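Long-range contacts in proliferating cell nuclear antigen (Entamoeba histolytica, PDB 3P91), which forms a ring-shaped trimeric sliding clamp on DNA and probably raises the processivity of DNA polymerase delta during replication: residues Cys5-Glu13 / Asp60-Ile71; Val20-Thr31 / Cys44-Leu55. One frame throughout, in Å; residues are numbered along the deposited sequence.

Contact 1. Residues Cys5-Glu13 / Asp60-Ile71; sequences CAFHAKFKE and DAFDEFQCLKPI
Strand 7-11 pairs antiparallel with strand 62-66, His8 facing Gln66 through two backbone hydrogen bonds (His8 N to Gln66 O, 3.0 Å), until a classic bulge at Asp63 and Glu64, both opposite Lys10, shifts the register by one. At the bulge Lys10 O takes the N-H of Asp63 at 2.8 Å and, weakly, that of Glu64. On the face carrying His8, Lys10 and Glu64, the Glu64 carboxylate spans two basic groups: OE2 lies in the plane of the imidazole and accepts an almost straight bond from His8 NE2 (2.6 Å, 175°), while OE1 forms a salt bridge with Lys10 NZ at 3.1 Å. His8 ND1 is bonded to Asp96 on strand 92-97, which fixes the ring's rotation and, with an acid at each nitrogen, would favour a protonated imidazole. Strands 7-11 and 62-66 form the edge of the five-stranded antiparallel sheet of the N-terminal domain of the PCNA clamp, with 62-66 outermost within the chain. On the face of Ala9 and Phe65, Phe7, its ring swung anti to the backbone N (chi1 -177°), turns an edge to the face of Phe65 in an offset edge-to-face pair, planes 78° apart; Ile71 CD1 packs on Phe7 CB at 3.4 Å. Separately, Phe11 and Phe62 point the same way, Phe62 CE1 lying over one Phe11 face. Beyond them, extended Lys12 reaches Asp60 O with NZ (2.9 Å).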
loop_
_atom_site.group_PDB
_atom_site.type_symbol
_atom_site.label_atom_id
_atom_site.label_comp_id
_atom_site.label_asym_id
_atom_site.label_seq_id
_atom_site.Cartn_x
_atom_site.Cartn_y
_atom_site.Cartn_z
ATOM N N CYS A 5 25.594 -22.715 27.509
ATOM C CA CYS A 5 25.253 -22.378 26.122
ATOM C C CYS A 5 26.482 -22.159 25.251
ATOM O O CYS A 5 27.412 -21.459 25.651
ATOM C CB CYS A 5 24.417 -21.105 26.069
ATOM S SG CYS A 5 22.738 -21.269 26.641
ATOM N N ALA A 6 26.464 -22.732 24.050
ATOM C CA ALA A 6 27.544 -22.550 23.085
ATOM C C ALA A 6 27.625 -21.104 22.611
ATOM O O ALA A 6 28.705 -20.590 22.297
ATOM C CB ALA A 6 27.350 -23.474 21.902
ATOM N N PHE A 7 26.472 -20.448 22.565
ATOM C CA PHE A 7 26.408 -19.079 22.095
ATOM C C PHE A 7 25.285 -18.309 22.774
ATOM O O PHE A 7 24.149 -18.774 22.848
ATOM C CB PHE A 7 26.248 -19.052 20.570
ATOM C CG PHE A 7 26.245 -17.668 19.982
ATOM C CD1 PHE A 7 27.354 -16.847 20.104
ATOM C CD2 PHE A 7 25.132 -17.189 19.309
ATOM C CE1 PHE A 7 27.350 -15.576 19.573
ATOM C CE2 PHE A 7 25.124 -15.917 18.775
ATOM C CZ PHE A 7 26.233 -15.111 18.906
ATOM N N HIS A 8 25.625 -17.132 23.284
ATOM C CA HIS A 8 24.635 -16.209 23.822
ATOM C C HIS A 8 24.946 -14.774 23.392
ATOM O O HIS A 8 26.074 -14.310 23.500
ATOM C CB HIS A 8 24.567 -16.325 25.347
ATOM C CG HIS A 8 23.799 -15.224 26.010
ATOM N ND1 HIS A 8 22.423 -15.156 25.990
ATOM C CD2 HIS A 8 24.218 -14.145 26.713
ATOM C CE1 HIS A 8 22.028 -14.081 26.648
ATOM N NE2 HIS A 8 23.098 -13.452 27.096
ATOM N N ALA A 9 23.939 -14.066 22.902
ATOM C CA ALA A 9 24.147 -12.689 22.476
ATOM C C ALA A 9 22.896 -11.836 22.637
ATOM O O ALA A 9 21.815 -12.228 22.207
ATOM C CB ALA A 9 24.632 -12.652 21.031
ATOM N N LYS A 10 23.043 -10.672 23.264
ATOM C CA LYS A 10 21.961 -9.700 23.283
ATOM C C LYS A 10 22.386 -8.409 22.629
ATOM O O LYS A 10 23.390 -7.817 23.005
ATOM C CB LYS A 10 21.483 -9.404 24.699
ATOM C CG LYS A 10 20.339 -8.400 24.727
ATOM C CD LYS A 10 19.892 -8.148 26.143
ATOM C CE LYS A 10 21.016 -7.501 26.921
ATOM N NZ LYS A 10 21.101 -8.011 28.318
ATOM N N PHE A 11 21.598 -7.961 21.662
ATOM C CA PHE A 11 21.938 -6.769 20.918
ATOM C C PHE A 11 21.713 -5.514 21.737
ATOM O O PHE A 11 20.848 -5.476 22.604
ATOM C CB PHE A 11 21.128 -6.707 19.630
ATOM C CG PHE A 11 21.548 -7.716 18.616
ATOM C CD1 PHE A 11 22.458 -7.382 17.627
ATOM C CD2 PHE A 11 21.054 -9.007 18.659
ATOM C CE1 PHE A 11 22.856 -8.315 16.688
ATOM C CE2 PHE A 11 21.449 -9.944 17.725
ATOM C CZ PHE A 11 22.350 -9.596 16.733
ATOM N N LYS A 12 22.512 -4.493 21.468
ATOM C CA LYS A 12 22.233 -3.169 21.992
ATOM C C LYS A 12 20.966 -2.657 21.327
ATOM O O LYS A 12 20.067 -2.148 21.996
ATOM C CB LYS A 12 23.407 -2.222 21.733
ATOM C CG LYS A 12 24.548 -2.414 22.716
ATOM C CD LYS A 12 25.767 -1.600 22.360
ATOM C CE LYS A 12 26.801 -1.663 23.469
ATOM N NZ LYS A 12 28.103 -1.045 23.070
ATOM N N GLU A 13 20.889 -2.820 20.009
ATOM C CA GLU A 13 19.720 -2.393 19.239
ATOM C C GLU A 13 19.176 -3.526 18.378
ATOM O O GLU A 13 19.901 -4.098 17.571
ATOM C CB GLU A 13 20.069 -1.203 18.340
ATOM C CG GLU A 13 20.467 0.067 19.085
ATOM C CD GLU A 13 19.341 0.643 19.937
ATOM O OE1 GLU A 13 19.651 1.326 20.935
ATOM O OE2 GLU A 13 18.152 0.426 19.611
ATOM N N ASP A 60 30.989 -5.021 19.964
ATOM C CA ASP A 60 30.524 -3.716 20.444
ATOM C C ASP A 60 29.061 -3.430 20.097
ATOM O O ASP A 60 28.481 -2.453 20.569
ATOM C CB ASP A 60 31.393 -2.596 19.870
ATOM C CG ASP A 60 32.659 -2.367 20.669
ATOM O OD1 ASP A 60 33.743 -2.259 20.058
ATOM O OD2 ASP A 60 32.573 -2.282 21.911
ATOM N N ALA A 61 28.474 -4.281 19.263
ATOM C CA ALA A 61 27.075 -4.137 18.881
ATOM C C ALA A 61 26.121 -4.771 19.907
ATOM O O ALA A 61 24.904 -4.646 19.797
ATOM C CB ALA A 61 26.852 -4.732 17.493
ATOM N N PHE A 62 26.693 -5.435 20.908
ATOM C CA PHE A 62 25.928 -6.198 21.880
ATOM C C PHE A 62 26.125 -5.695 23.301
ATOM O O PHE A 62 27.186 -5.184 23.651
ATOM C CB PHE A 62 26.332 -7.667 21.824
ATOM C CG PHE A 62 26.331 -8.238 20.443
ATOM C CD1 PHE A 62 25.211 -8.884 19.950
ATOM C CD2 PHE A 62 27.453 -8.132 19.633
ATOM C CE1 PHE A 62 25.209 -9.411 18.667
ATOM C CE2 PHE A 62 27.461 -8.655 18.356
ATOM C CZ PHE A 62 26.338 -9.294 17.869
ATOM N N ASP A 63 25.088 -5.854 24.115
ATOM C CA ASP A 63 25.181 -5.603 25.545
ATOM C C ASP A 63 25.753 -6.817 26.273
ATOM O O ASP A 63 26.443 -6.672 27.280
ATOM C CB ASP A 63 23.810 -5.243 26.113
ATOM C CG ASP A 63 23.438 -3.807 25.844
ATOM O OD1 ASP A 63 22.234 -3.525 25.641
ATOM O OD2 ASP A 63 24.358 -2.960 25.835
ATOM N N GLU A 64 25.445 -8.005 25.760
ATOM C CA GLU A 64 26.046 -9.250 26.240
ATOM C C GLU A 64 26.523 -10.063 25.048
ATOM O O GLU A 64 25.873 -10.076 23.996
ATOM C CB GLU A 64 25.044 -10.076 27.042
ATOM C CG GLU A 64 24.407 -9.329 28.189
ATOM C CD GLU A 64 23.394 -10.167 28.937
ATOM O OE1 GLU A 64 23.019 -9.785 30.067
ATOM O OE2 GLU A 64 22.976 -11.209 28.395
ATOM N N PHE A 65 27.659 -10.735 25.206
ATOM C CA PHE A 65 28.190 -11.567 24.137
ATOM C C PHE A 65 29.129 -12.638 24.670
ATOM O O PHE A 65 30.095 -12.352 25.363
ATOM C CB PHE A 65 28.896 -10.728 23.067
ATOM C CG PHE A 65 29.181 -11.488 21.797
ATOM C CD1 PHE A 65 28.273 -11.476 20.747
ATOM C CD2 PHE A 65 30.344 -12.230 21.662
ATOM C CE1 PHE A 65 28.522 -12.185 19.593
ATOM C CE2 PHE A 65 30.603 -12.936 20.502
ATOM C CZ PHE A 65 29.691 -12.913 19.466
ATOM N N GLN A 66 28.817 -13.879 24.337
ATOM C CA GLN A 66 29.615 -15.009 24.739
ATOM C C GLN A 66 29.632 -16.001 23.596
ATOM O O GLN A 66 28.589 -16.452 23.136
ATOM C CB GLN A 66 29.028 -15.664 25.999
ATOM C CG GLN A 66 29.626 -17.031 26.348
ATOM C CD GLN A 66 31.095 -16.963 26.763
ATOM O OE1 GLN A 66 31.674 -15.879 26.895
ATOM N NE2 GLN A 66 31.704 -18.129 26.971
ATOM N N CYS A 67 30.828 -16.324 23.135
ATOM C CA CYS A 67 31.022 -17.373 22.155
ATOM C C CYS A 67 32.453 -17.828 22.349
ATOM O O CYS A 67 33.370 -17.268 21.774
ATOM C CB CYS A 67 30.791 -16.850 20.736
ATOM S SG CYS A 67 30.556 -18.126 19.486
ATOM N N LEU A 68 32.632 -18.827 23.205
ATOM C CA LEU A 68 33.957 -19.239 23.648
ATOM C C LEU A 68 34.699 -19.904 22.505
ATOM O O LEU A 68 35.866 -19.610 22.242
ATOM C CB LEU A 68 33.849 -20.194 24.846
ATOM C CG LEU A 68 35.137 -20.411 25.650
ATOM C CD1 LEU A 68 35.428 -19.189 26.507
ATOM C CD2 LEU A 68 35.073 -21.663 26.509
ATOM N N LYS A 69 34.004 -20.805 21.826
ATOM C CA LYS A 69 34.565 -21.488 20.676
ATOM C C LYS A 69 33.747 -21.128 19.436
ATOM O O LYS A 69 32.532 -20.938 19.521
ATOM C CB LYS A 69 34.583 -23.000 20.913
ATOM C CG LYS A 69 35.316 -23.392 22.194
ATOM C CD LYS A 69 35.411 -24.909 22.398
ATOM N N PRO A 70 34.415 -21.024 18.281
ATOM C CA PRO A 70 33.743 -20.684 17.023
ATOM C C PRO A 70 32.658 -21.686 16.645
ATOM O O PRO A 70 32.841 -22.890 16.772
ATOM C CB PRO A 70 34.876 -20.738 15.996
ATOM C CG PRO A 70 36.114 -20.545 16.788
ATOM C CD PRO A 70 35.863 -21.207 18.099
ATOM N N ILE A 71 31.528 -21.170 16.180
ATOM C CA ILE A 71 30.454 -22.001 15.663
ATOM C C ILE A 71 29.955 -21.388 14.366
ATOM O O ILE A 71 30.176 -20.204 14.106
ATOM C CB ILE A 71 29.295 -22.078 16.652
ATOM C CG1 ILE A 71 28.636 -20.712 16.810
ATOM C CG2 ILE A 71 29.784 -22.558 18.005
ATOM C CD1 ILE A 71 27.648 -20.677 17.941
HETATM O O HOH W 1 30.005 -19.706 24.786
HETATM O O HOH W 2 23.195 -3.800 18.289
#

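Contact 2. Residues Val20-Thr31 / Cys44-Leu55; sequences VVESLKSTIDKT and CMDNSHVSLVSL
Asn47 packs against residues 27-29, where the chain leaves helix 14-25, and its backbone N-H meets Thr27 O nearly head-on at 2.9 Å (165°). Its side chain carries on past this bond to Asp29, where amide and carboxylate planes stand 54° apart and two weak bonds form: ND2 to Asp29 OD2 at 3.4 Å, and Asp29 N to OD1. With CG anti to the carbonyl carbon, the amide is carried over the backbone of Ile28 and lies across that residue's side chain. Asp46, just before it, opens a type I turn that ends at His49; Asp46 OD2 accepts from Val50 N through its syn lone pair (2.6 Å) and from Ser51 N above the carboxylate plane, so one carboxylate oxygen gathers two backbone N-H groups of the loop between strands 39-45 and 52-57. The helix and these strands belong to the N-terminal domain of the clamp, in which helix 14-25 packs on the large antiparallel sheet; the segments 20-25 and 52-55 run antiparallel at 169°, their axes 10.8 Å apart. Leu55 supplies much of the apolar surface, its CD2 touching Val20 CG1 at 3.8 Å with the two side chains crossing at about a right angle. One step along the same face, Val53 offers CG1 to Leu24 CD2 and CG2 to the hydroxyl of Thr27. That hydroxyl is turned back, donating to Leu24 O at 3.1 Å. Ile28 completes the packing: with CG1 anti to the backbone N, it sets CD1 against Met45 O at 3.5 Å and CG1 near Cys44 SG. Phe218 and Phe251, from helix 212-218 and strand 247-253, also touch the Thr27 side chain.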
loop_
_atom_site.group_PDB
_atom_site.type_symbol
_atom_site.label_atom_id
_atom_site.label_comp_id
_atom_site.label_asym_id
_atom_site.label_seq_id
_atom_site.Cartn_x
_atom_site.Cartn_y
_atom_site.Cartn_z
ATOM N N VAL A 20 20.230 -5.879 9.130
ATOM C CA VAL A 20 21.237 -6.770 8.581
ATOM C C VAL A 20 20.578 -7.861 7.747
ATOM O O VAL A 20 20.927 -8.066 6.584
ATOM C CB VAL A 20 22.063 -7.398 9.710
ATOM C CG1 VAL A 20 22.766 -8.665 9.241
ATOM C CG2 VAL A 20 23.042 -6.391 10.257
ATOM N N VAL A 21 19.609 -8.544 8.346
ATOM C CA VAL A 21 18.931 -9.664 7.701
ATOM C C VAL A 21 18.121 -9.300 6.439
ATOM O O VAL A 21 18.063 -10.083 5.490
ATOM C CB VAL A 21 18.074 -10.436 8.719
ATOM C CG1 VAL A 21 17.222 -11.481 8.032
ATOM C CG2 VAL A 21 18.975 -11.076 9.743
ATOM N N GLU A 22 17.500 -8.126 6.420
ATOM C CA GLU A 22 16.849 -7.643 5.202
ATOM C C GLU A 22 17.858 -7.417 4.089
ATOM O O GLU A 22 17.732 -7.954 2.991
ATOM C CB GLU A 22 16.111 -6.338 5.471
ATOM C CG GLU A 22 14.833 -6.543 6.230
ATOM C CD GLU A 22 14.095 -7.759 5.728
ATOM O OE1 GLU A 22 13.921 -8.714 6.516
ATOM O OE2 GLU A 22 13.702 -7.766 4.539
ATOM N N SER A 23 18.860 -6.602 4.384
ATOM C CA SER A 23 19.908 -6.300 3.436
ATOM C C SER A 23 20.496 -7.585 2.890
ATOM O O SER A 23 20.696 -7.731 1.691
ATOM C CB SER A 23 20.987 -5.479 4.125
ATOM O OG SER A 23 20.405 -4.366 4.782
ATOM N N LEU A 24 20.764 -8.522 3.784
ATOM C CA LEU A 24 21.378 -9.778 3.410
ATOM C C LEU A 24 20.514 -10.570 2.471
ATOM O O LEU A 24 20.998 -11.138 1.502
ATOM C CB LEU A 24 21.609 -10.629 4.647
ATOM C CG LEU A 24 22.943 -10.501 5.372
ATOM C CD1 LEU A 24 22.983 -11.495 6.518
ATOM C CD2 LEU A 24 24.098 -10.741 4.423
ATOM N N LYS A 25 19.228 -10.627 2.777
ATOM C CA LYS A 25 18.355 -11.598 2.141
ATOM C C LYS A 25 17.946 -11.187 0.733
ATOM O O LYS A 25 17.453 -12.003 -0.041
ATOM C CB LYS A 25 17.157 -11.908 3.039
ATOM C CG LYS A 25 15.835 -11.349 2.604
ATOM C CD LYS A 25 14.726 -12.114 3.313
ATOM C CE LYS A 25 13.358 -11.765 2.775
ATOM N NZ LYS A 25 13.061 -10.335 3.041
ATOM N N SER A 26 18.191 -9.923 0.403
ATOM C CA SER A 26 18.026 -9.416 -0.954
ATOM C C SER A 26 19.090 -9.967 -1.913
ATOM O O SER A 26 18.886 -9.980 -3.125
ATOM C CB SER A 26 18.081 -7.883 -0.962
ATOM O OG SER A 26 16.999 -7.312 -0.240
ATOM N N THR A 27 20.221 -10.420 -1.380
ATOM C CA THR A 27 21.314 -10.866 -2.237
ATOM C C THR A 27 21.687 -12.338 -2.053
ATOM O O THR A 27 22.341 -12.932 -2.909
ATOM C CB THR A 27 22.557 -9.999 -2.023
ATOM O OG1 THR A 27 23.049 -10.206 -0.695
ATOM C CG2 THR A 27 22.212 -8.519 -2.213
ATOM N N ILE A 28 21.278 -12.920 -0.931
ATOM C CA ILE A 28 21.540 -14.330 -0.665
ATOM C C ILE A 28 20.426 -14.901 0.207
ATOM O O ILE A 28 19.908 -14.209 1.080
ATOM C CB ILE A 28 22.961 -14.557 -0.043
ATOM C CG1 ILE A 28 23.205 -16.037 0.255
ATOM C CG2 ILE A 28 23.169 -13.713 1.203
ATOM C CD1 ILE A 28 23.539 -16.862 -0.962
ATOM N N ASP A 29 20.050 -16.154 -0.052
ATOM C CA ASP A 29 18.905 -16.797 0.609
ATOM C C ASP A 29 19.274 -17.611 1.857
ATOM O O ASP A 29 18.674 -17.455 2.918
ATOM C CB ASP A 29 18.150 -17.700 -0.375
ATOM C CG ASP A 29 17.483 -16.921 -1.508
ATOM O OD1 ASP A 29 17.261 -17.534 -2.576
ATOM O OD2 ASP A 29 17.174 -15.712 -1.338
ATOM N N LYS A 30 20.244 -18.502 1.719
ATOM C CA LYS A 30 20.734 -19.257 2.859
ATOM C C LYS A 30 22.214 -18.958 3.042
ATOM O O LYS A 30 22.957 -18.876 2.070
ATOM C CB LYS A 30 20.520 -20.755 2.640
ATOM C CG LYS A 30 19.078 -21.138 2.395
ATOM C CD LYS A 30 18.972 -22.546 1.844
ATOM C CE LYS A 30 17.557 -22.842 1.358
ATOM N NZ LYS A 30 17.483 -24.161 0.661
ATOM N N THR A 31 22.650 -18.777 4.280
ATOM C CA THR A 31 24.059 -18.503 4.515
ATOM C C THR A 31 24.504 -18.913 5.911
ATOM O O THR A 31 23.696 -19.037 6.829
ATOM C CB THR A 31 24.412 -17.021 4.243
ATOM O OG1 THR A 31 25.836 -16.873 4.174
ATOM C CG2 THR A 31 23.861 -16.117 5.327
ATOM N N CYS A 44 30.390 -14.896 1.690
ATOM C CA CYS A 44 29.876 -15.843 0.720
ATOM C C CYS A 44 29.502 -15.111 -0.555
ATOM O O CYS A 44 29.412 -13.880 -0.573
ATOM C CB CYS A 44 28.646 -16.539 1.282
ATOM S SG CYS A 44 27.271 -15.405 1.508
ATOM N N MET A 45 29.280 -15.881 -1.615
ATOM C CA MET A 45 28.834 -15.342 -2.893
ATOM C C MET A 45 27.347 -15.092 -2.870
ATOM O O MET A 45 26.615 -15.739 -2.125
ATOM C CB MET A 45 29.152 -16.314 -4.023
ATOM C CG MET A 45 30.632 -16.563 -4.198
ATOM S SD MET A 45 30.979 -17.506 -5.681
ATOM C CE MET A 45 30.025 -18.980 -5.376
ATOM N N ASP A 46 26.901 -14.151 -3.692
ATOM C CA ASP A 46 25.476 -13.893 -3.841
ATOM C C ASP A 46 24.801 -15.112 -4.448
ATOM O O ASP A 46 25.465 -16.056 -4.864
ATOM C CB ASP A 46 25.257 -12.691 -4.754
ATOM C CG ASP A 46 25.419 -13.037 -6.215
ATOM O OD1 ASP A 46 24.548 -12.648 -7.008
ATOM O OD2 ASP A 46 26.407 -13.706 -6.575
ATOM N N ASN A 47 23.479 -15.075 -4.509
ATOM C CA ASN A 47 22.695 -16.126 -5.148
ATOM C C ASN A 47 23.196 -16.548 -6.526
ATOM O O ASN A 47 23.244 -17.736 -6.839
ATOM C CB ASN A 47 21.235 -15.679 -5.269
ATOM C CG ASN A 47 20.448 -15.927 -4.002
ATOM O OD1 ASN A 47 20.596 -16.966 -3.365
ATOM N ND2 ASN A 47 19.612 -14.970 -3.625
ATOM N N SER A 48 23.546 -15.569 -7.356
ATOM C CA SER A 48 23.961 -15.838 -8.728
ATOM C C SER A 48 25.417 -16.261 -8.866
ATOM O O SER A 48 25.875 -16.541 -9.973
ATOM C CB SER A 48 23.727 -14.613 -9.592
ATOM O OG SER A 48 22.374 -14.236 -9.538
ATOM N N HIS A 49 26.143 -16.307 -7.754
ATOM C CA HIS A 49 27.546 -16.652 -7.808
ATOM C C HIS A 49 28.217 -15.689 -8.750
ATOM O O HIS A 49 28.910 -16.091 -9.678
ATOM C CB HIS A 49 27.713 -18.074 -8.320
ATOM C CG HIS A 49 27.288 -19.108 -7.333
ATOM N ND1 HIS A 49 26.627 -18.790 -6.166
ATOM C CD2 HIS A 49 27.439 -20.453 -7.326
ATOM C CE1 HIS A 49 26.389 -19.893 -5.482
ATOM N NE2 HIS A 49 26.871 -20.917 -6.163
ATOM N N VAL A 50 27.987 -14.409 -8.505
ATOM C CA VAL A 50 28.463 -13.350 -9.380
ATOM C C VAL A 50 29.232 -12.334 -8.559
ATOM O O VAL A 50 30.119 -11.649 -9.064
ATOM C CB VAL A 50 27.276 -12.652 -10.081
ATOM C CG1 VAL A 50 27.597 -11.206 -10.364
ATOM C CG2 VAL A 50 26.900 -13.386 -11.355
ATOM N N SER A 51 28.890 -12.253 -7.280
ATOM C CA SER A 51 29.478 -11.262 -6.406
ATOM C C SER A 51 29.741 -11.848 -5.035
ATOM O O SER A 51 29.480 -13.022 -4.774
ATOM C CB SER A 51 28.544 -10.063 -6.271
ATOM O OG SER A 51 27.329 -10.446 -5.642
ATOM N N LEU A 52 30.245 -11.003 -4.149
ATOM C CA LEU A 52 30.679 -11.437 -2.840
ATOM C C LEU A 52 29.997 -10.564 -1.813
ATOM O O LEU A 52 29.890 -9.352 -1.998
ATOM C CB LEU A 52 32.195 -11.265 -2.732
ATOM C CG LEU A 52 33.087 -12.313 -2.071
ATOM C CD1 LEU A 52 33.183 -12.119 -0.557
ATOM C CD2 LEU A 52 32.616 -13.714 -2.428
ATOM N N VAL A 53 29.521 -11.190 -0.743
ATOM C CA VAL A 53 28.990 -10.470 0.402
ATOM C C VAL A 53 29.928 -10.664 1.583
ATOM O O VAL A 53 30.431 -11.760 1.802
ATOM C CB VAL A 53 27.592 -10.985 0.805
ATOM C CG1 VAL A 53 26.975 -10.063 1.832
ATOM C CG2 VAL A 53 26.693 -11.119 -0.416
ATOM N N SER A 54 30.155 -9.595 2.340
ATOM C CA SER A 54 31.025 -9.635 3.507
ATOM C C SER A 54 30.425 -8.877 4.682
ATOM O O SER A 54 30.415 -7.651 4.684
ATOM C CB SER A 54 32.375 -9.018 3.170
ATOM O OG SER A 54 33.164 -8.864 4.332
ATOM N N LEU A 55 29.939 -9.600 5.686
ATOM C CA LEU A 55 29.382 -8.962 6.873
ATOM C C LEU A 55 30.223 -9.198 8.110
ATOM O O LEU A 55 30.723 -10.295 8.347
ATOM C CB LEU A 55 27.960 -9.451 7.154
ATOM C CG LEU A 55 27.389 -9.149 8.551
ATOM C CD1 LEU A 55 26.940 -7.695 8.691
ATOM C CD2 LEU A 55 26.243 -10.094 8.882
#

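In the fold
From the N terminus, strand 7-11 leads directly into helix 14-25, so the first segments of the two contacts follow closely in the chain. The helix is succeeded by the hairpin of strands 30-36 and 39-45 and then strand 52-57; contact 2 closes the short loop round this hairpin, holding the helix and the turn after it against the nine-stranded sheet. Strand 52-57 then runs on to 62-66, where contact 1 closes a wider loop that encloses contact 2 entirely. The contacts do not touch: their centres are about 22 Å apart. Contact 1 builds the edge of the five-stranded sheet, contact 2 the helix-sheet interior.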